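Local coordinates for signal transduction protein PmrD (PDB 4HN7), which binds phosphorylated BasR and so mediates the induction of BasR-activated genes, which brings polymyxin resistance in some natural isolates, at residues W3-S8 against F38-G43; A32-D37 against H62-L67. All blocks are in the same frame, centred on the assembly; numbering follows the deposited sequence.

Interaction 1 of 2, residues W3-S8 against F38-G43; sequences WLVKKS and FAVKVG
Strand 3-9, the first strand of the closed antiparallel barrel, meets the irregular connection between strands 29-35 and 45-50 where Val5 touches Val40, Val42 and Gly43. The touching parts of the two segments run 123° apart, with Val5 and Val42 nearest at 5.0 Å between their CA atoms. One backbone bond joins them: Gly43 N donates to Val5 O at 3.0 Å, almost straight (173° at the hydrogen) and in the carbonyl plane. The same oxygen receives a CA-H...O contact from Val42 CA at 3.5 Å, so two consecutive residues of the loop close on one carbonyl. Val5 sends its two methyls to different parts of the loop. CG1, anti to the backbone N (chi1 -179°), lies 4.0 Å from Val42 CA, whereas CG2, beside that N, meets Val40 CG2 at 3.9 Å, the two valines crossing at about a right angle. Val42 brings CB within 3.7 Å of Val5 O and carries CG2 to Lys6 O. Backbone bonds from Val5 to Asp44 and from Trp3 to Leu46 carry the join on to the start of strand 45-50. Strand 3-9 carries a classic beta bulge, Lys6 and Lys7 both facing Met20 of strand 16-23, while Val5, Ser8 and Val40 pack on Leu21 and Leu19 of that strand.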
loop_
_atom_site.group_PDB
_atom_site.type_symbol
_atom_site.label_atom_id
_atom_site.label_comp_id
_atom_site.label_asym_id
_atom_site.label_seq_id
_atom_site.Cartn_x
_atom_site.Cartn_y
_atom_site.Cartn_z
ATOM N N TRP A 3 10.776 2.985 12.158
ATOM C CA TRP A 3 11.084 4.373 12.397
ATOM C C TRP A 3 9.917 4.884 13.095
ATOM O O TRP A 3 8.839 4.535 12.750
ATOM C CB TRP A 3 11.210 5.080 11.082
ATOM C CG TRP A 3 12.386 4.577 10.288
ATOM C CD1 TRP A 3 12.391 3.599 9.313
ATOM C CD2 TRP A 3 13.773 4.993 10.454
ATOM N NE1 TRP A 3 13.694 3.386 8.895
ATOM C CE2 TRP A 3 14.544 4.241 9.562
ATOM C CE3 TRP A 3 14.413 5.951 11.249
ATOM C CZ2 TRP A 3 15.911 4.412 9.467
ATOM C CZ3 TRP A 3 15.769 6.108 11.156
ATOM C CH2 TRP A 3 16.505 5.367 10.261
ATOM N N LEU A 4 10.124 5.749 14.051
ATOM C CA LEU A 4 9.030 6.437 14.688
ATOM C C LEU A 4 8.953 7.851 14.138
ATOM O O LEU A 4 9.941 8.561 14.084
ATOM C CB LEU A 4 9.303 6.468 16.173
ATOM C CG LEU A 4 8.245 5.840 17.081
ATOM C CD1 LEU A 4 7.092 5.196 16.335
ATOM C CD2 LEU A 4 8.894 4.804 17.988
ATOM N N VAL A 5 7.797 8.266 13.691
ATOM C CA VAL A 5 7.670 9.621 13.203
ATOM C C VAL A 5 7.669 10.589 14.357
ATOM O O VAL A 5 6.709 10.615 15.078
ATOM C CB VAL A 5 6.365 9.802 12.481
ATOM C CG1 VAL A 5 6.248 11.227 11.950
ATOM C CG2 VAL A 5 6.240 8.747 11.392
ATOM N N LYS A 6 8.722 11.386 14.517
ATOM C CA LYS A 6 8.831 12.365 15.603
ATOM C C LYS A 6 8.227 13.701 15.262
ATOM O O LYS A 6 7.825 14.386 16.161
ATOM C CB LYS A 6 10.274 12.601 16.010
ATOM C CG LYS A 6 10.898 11.494 16.872
ATOM C CD LYS A 6 10.247 11.404 18.243
ATOM C CE LYS A 6 11.259 11.627 19.368
ATOM N NZ LYS A 6 10.636 12.292 20.564
ATOM N N LYS A 7 8.185 14.078 13.993
ATOM C CA LYS A 7 7.625 15.351 13.556
ATOM C C LYS A 7 7.175 15.213 12.159
ATOM O O LYS A 7 7.855 14.586 11.410
ATOM C CB LYS A 7 8.672 16.437 13.460
ATOM C CG LYS A 7 9.506 16.734 14.684
ATOM C CD LYS A 7 10.834 17.321 14.212
ATOM C CE LYS A 7 11.637 17.968 15.326
ATOM N NZ LYS A 7 11.272 19.406 15.470
ATOM N N SER A 8 6.092 15.896 11.796
ATOM C CA SER A 8 5.461 15.901 10.448
ATOM C C SER A 8 5.254 17.339 9.926
ATOM O O SER A 8 5.286 18.311 10.671
ATOM C CB SER A 8 4.125 15.131 10.455
ATOM O OG SER A 8 3.439 15.218 9.225
ATOM N N PHE A 38 -2.089 7.735 2.604
ATOM C CA PHE A 38 -2.629 7.742 3.946
ATOM C C PHE A 38 -1.884 8.681 4.808
ATOM O O PHE A 38 -0.753 9.022 4.537
ATOM C CB PHE A 38 -2.532 6.373 4.559
ATOM C CG PHE A 38 -3.167 5.336 3.734
ATOM C CD1 PHE A 38 -2.496 4.804 2.680
ATOM C CD2 PHE A 38 -4.452 4.945 3.973
ATOM C CE1 PHE A 38 -3.072 3.845 1.887
ATOM C CE2 PHE A 38 -5.052 3.987 3.186
ATOM C CZ PHE A 38 -4.363 3.436 2.137
ATOM N N ALA A 39 -2.529 9.069 5.894
ATOM C CA ALA A 39 -1.953 10.032 6.804
ATOM C C ALA A 39 -1.010 9.367 7.768
ATOM O O ALA A 39 -1.301 8.339 8.359
ATOM C CB ALA A 39 -3.050 10.746 7.577
ATOM N N VAL A 40 0.115 10.002 7.956
ATOM C CA VAL A 40 1.038 9.531 8.916
ATOM C C VAL A 40 1.188 10.688 9.829
ATOM O O VAL A 40 1.453 11.770 9.379
ATOM C CB VAL A 40 2.388 9.160 8.267
ATOM C CG1 VAL A 40 2.283 9.276 6.755
ATOM C CG2 VAL A 40 3.513 9.992 8.829
ATOM N N LYS A 41 1.051 10.438 11.112
ATOM C CA LYS A 41 0.960 11.466 12.091
ATOM C C LYS A 41 1.957 11.125 13.116
ATOM O O LYS A 41 2.328 9.989 13.260
ATOM C CB LYS A 41 -0.447 11.449 12.698
ATOM C CG LYS A 41 -0.606 12.335 13.937
ATOM C CD LYS A 41 -1.157 13.743 13.644
ATOM C CE LYS A 41 -0.335 14.832 14.320
ATOM N NZ LYS A 41 0.769 15.264 13.418
ATOM N N VAL A 42 2.411 12.098 13.854
ATOM C CA VAL A 42 3.455 11.846 14.806
ATOM C C VAL A 42 2.987 10.764 15.762
ATOM O O VAL A 42 1.787 10.632 16.051
ATOM C CB VAL A 42 4.034 13.138 15.464
ATOM C CG1 VAL A 42 3.273 14.340 15.032
ATOM C CG2 VAL A 42 4.088 13.065 16.955
ATOM N N GLY A 43 3.985 9.963 16.173
ATOM C CA GLY A 43 3.833 8.787 17.006
ATOM C C GLY A 43 3.472 7.560 16.211
ATOM O O GLY A 43 3.262 6.517 16.812
#

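Interaction 2 of 2, residues A32-D37 against H62-L67; sequences AEVKSD and HTVKVL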
loop_
_atom_site.group_PDB
_atom_site.type_symbol
_atom_site.label_atom_id
_atom_site.label_comp_id
_atom_site.label_asym_id
_atom_site.label_seq_id
_atom_site.Cartn_x
_atom_site.Cartn_y
_atom_site.Cartn_z
ATOM N N ALA A 32 12.950 12.850 6.172
ATOM C CA ALA A 32 12.573 12.094 5.008
ATOM C C ALA A 32 11.410 12.724 4.310
ATOM O O ALA A 32 10.484 13.128 4.926
ATOM C CB ALA A 32 12.273 10.655 5.381
ATOM N N GLU A 33 11.499 12.737 2.996
ATOM C CA GLU A 33 10.488 13.199 2.126
ATOM C C GLU A 33 9.763 11.938 1.651
ATOM O O GLU A 33 10.379 11.023 1.077
ATOM C CB GLU A 33 11.187 13.917 0.993
ATOM C CG GLU A 33 10.363 14.888 0.168
ATOM C CD GLU A 33 11.269 15.879 -0.588
ATOM O OE1 GLU A 33 11.589 15.626 -1.790
ATOM O OE2 GLU A 33 11.693 16.898 0.035
ATOM N N VAL A 34 8.459 11.858 1.929
ATOM C CA VAL A 34 7.727 10.645 1.670
ATOM C C VAL A 34 6.513 10.977 0.844
ATOM O O VAL A 34 6.175 12.093 0.717
ATOM C CB VAL A 34 7.311 9.878 2.968
ATOM C CG1 VAL A 34 8.480 9.674 3.904
ATOM C CG2 VAL A 34 6.208 10.588 3.695
ATOM N N LYS A 35 5.877 9.962 0.305
ATOM C CA LYS A 35 4.676 10.109 -0.418
ATOM C C LYS A 35 3.731 8.999 0.050
ATOM O O LYS A 35 4.124 7.841 0.092
ATOM C CB LYS A 35 5.017 9.907 -1.878
ATOM C CG LYS A 35 3.878 10.177 -2.810
ATOM C CD LYS A 35 4.065 9.454 -4.138
ATOM C CE LYS A 35 3.123 9.978 -5.226
ATOM N NZ LYS A 35 1.806 10.473 -4.717
ATOM N N SER A 36 2.493 9.339 0.377
ATOM C CA SER A 36 1.523 8.321 0.768
ATOM C C SER A 36 0.157 8.786 0.432
ATOM O O SER A 36 -0.108 9.975 0.424
ATOM C CB SER A 36 1.529 8.105 2.303
ATOM O OG SER A 36 0.616 7.077 2.695
ATOM N N ASP A 37 -0.733 7.841 0.233
ATOM C CA ASP A 37 -2.155 8.153 0.169
ATOM C C ASP A 37 -2.795 8.189 1.575
ATOM O O ASP A 37 -3.915 8.652 1.720
ATOM C CB ASP A 37 -2.899 7.150 -0.731
ATOM C CG ASP A 37 -2.412 7.169 -2.190
ATOM O OD1 ASP A 37 -2.054 8.251 -2.695
ATOM O OD2 ASP A 37 -2.396 6.097 -2.831
ATOM N N HIS A 62 -1.387 0.181 4.191
ATOM C CA HIS A 62 -1.199 1.595 4.282
ATOM C C HIS A 62 0.240 1.897 4.027
ATOM O O HIS A 62 1.004 2.087 4.947
ATOM C CB HIS A 62 -1.621 2.038 5.639
ATOM C CG HIS A 62 -3.079 1.910 5.856
ATOM N ND1 HIS A 62 -3.736 2.564 6.862
ATOM C CD2 HIS A 62 -4.020 1.221 5.177
ATOM C CE1 HIS A 62 -5.018 2.266 6.807
ATOM N NE2 HIS A 62 -5.215 1.437 5.804
ATOM N N THR A 63 0.602 1.960 2.763
ATOM C CA THR A 63 1.967 2.062 2.404
ATOM C C THR A 63 2.399 3.488 2.252
ATOM O O THR A 63 1.571 4.392 2.155
ATOM C CB THR A 63 2.182 1.316 1.129
ATOM O OG1 THR A 63 1.233 1.806 0.228
ATOM C CG2 THR A 63 1.890 -0.144 1.305
ATOM N N VAL A 64 3.715 3.703 2.362
ATOM C CA VAL A 64 4.333 4.992 2.079
ATOM C C VAL A 64 5.643 4.786 1.329
ATOM O O VAL A 64 6.327 3.817 1.579
ATOM C CB VAL A 64 4.567 5.909 3.312
ATOM C CG1 VAL A 64 3.993 5.341 4.565
ATOM C CG2 VAL A 64 6.019 6.207 3.515
ATOM N N LYS A 65 5.966 5.711 0.416
ATOM C CA LYS A 65 7.151 5.605 -0.471
ATOM C C LYS A 65 8.031 6.676 0.066
ATOM O O LYS A 65 7.544 7.797 0.276
ATOM C CB LYS A 65 6.782 5.895 -1.936
ATOM C CG LYS A 65 7.403 5.005 -3.042
ATOM C CD LYS A 65 6.718 5.232 -4.423
ATOM C CE LYS A 65 6.574 3.976 -5.348
ATOM N NZ LYS A 65 5.491 3.924 -6.436
ATOM N N VAL A 66 9.283 6.336 0.369
ATOM C CA VAL A 66 10.279 7.320 0.730
ATOM C C VAL A 66 10.860 7.853 -0.549
ATOM O O VAL A 66 11.401 7.120 -1.292
ATOM C CB VAL A 66 11.438 6.736 1.523
ATOM C CG1 VAL A 66 12.505 7.752 1.696
ATOM C CG2 VAL A 66 10.977 6.289 2.876
ATOM N N LEU A 67 10.729 9.135 -0.772
ATOM C CA LEU A 67 11.221 9.779 -1.944
ATOM C C LEU A 67 12.653 10.249 -1.748
ATOM O O LEU A 67 13.437 10.264 -2.680
ATOM C CB LEU A 67 10.322 10.961 -2.270
ATOM C CG LEU A 67 8.902 10.512 -2.624
ATOM C CD1 LEU A 67 8.089 11.700 -3.066
ATOM C CD2 LEU A 67 8.866 9.477 -3.728
#
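Strands 32-35 and 63-67 pair antiparallel side by side in the barrel wall, their short axes 4.4 Å apart at closest approach and their directions 139° apart. Lys35 and Lys65 form a hydrogen-bonded pair: Lys35 N donates to Lys65 O at 2.7 Å, and Lys65 N returns a bond to Lys35 O at 2.8 Å. Val34 and Val66 make the adjoining non-hydrogen-bonded pair, where Val34 CA approaches Lys65 O at 3.2 Å as a CA-H...O contact. Toward the far end of strand 63-67, Leu67 N donates a third backbone hydrogen bond to Glu33 O, tilted 16° from the carbonyl plane. The valines lie on the face opposite the lysines. Val34 sets CB 3.9 Å from Val64 CG2, and its CG1, beside the backbone N, turns to Val66 CG2 at a looser 4.3 Å. On the lysine side, Leu67 points toward the partner strand, CD1 meeting Lys35 CB at 3.8 Å. Ser36 closes the row: with OG swung anti to its N (chi1 -178°), the hydroxyl comes within 2.9 Å of Thr63 O and also accepts from Phe38 N, while CB packs against Val64 CB. Leu19 of strand 16-23 adds to the apolar side at Val34, and Ile56 of strand 53-56 at Val64. The chemistry thus divides by face, with backbone bonds holding the strands together: the valine side is apolar; the lysine side chains come closest at CB and lead away, Lys35 packing on Leu61 and Lys65 on Lys60, both of the second subunit. The like charge of Arg16 near Lys35 NZ may draw in counter-ions.

How the interactions relate
The two contacts lie in one closed barrel, their centres about 11 Å apart, and their segments alternate along the chain: 3-8, 32-37, 38-43, 62-67. Interaction 2 is a regular pairing of neighbouring strands, whereas interaction 1 ties the first strand to the loop that leads on directly from segment 32-37. At the junction the rings of Phe38 and His62 stack, with Phe38 CE2 3.6 Å from His62 CD2. Strand 16-23 adjoins both strand 3-9 and strand 29-35, giving the contacts a shared neighbour. Around the junction, Asp37 and Phe38 pack against each other's counterparts in the second subunit, so this end of the barrel also faces the dimer partner.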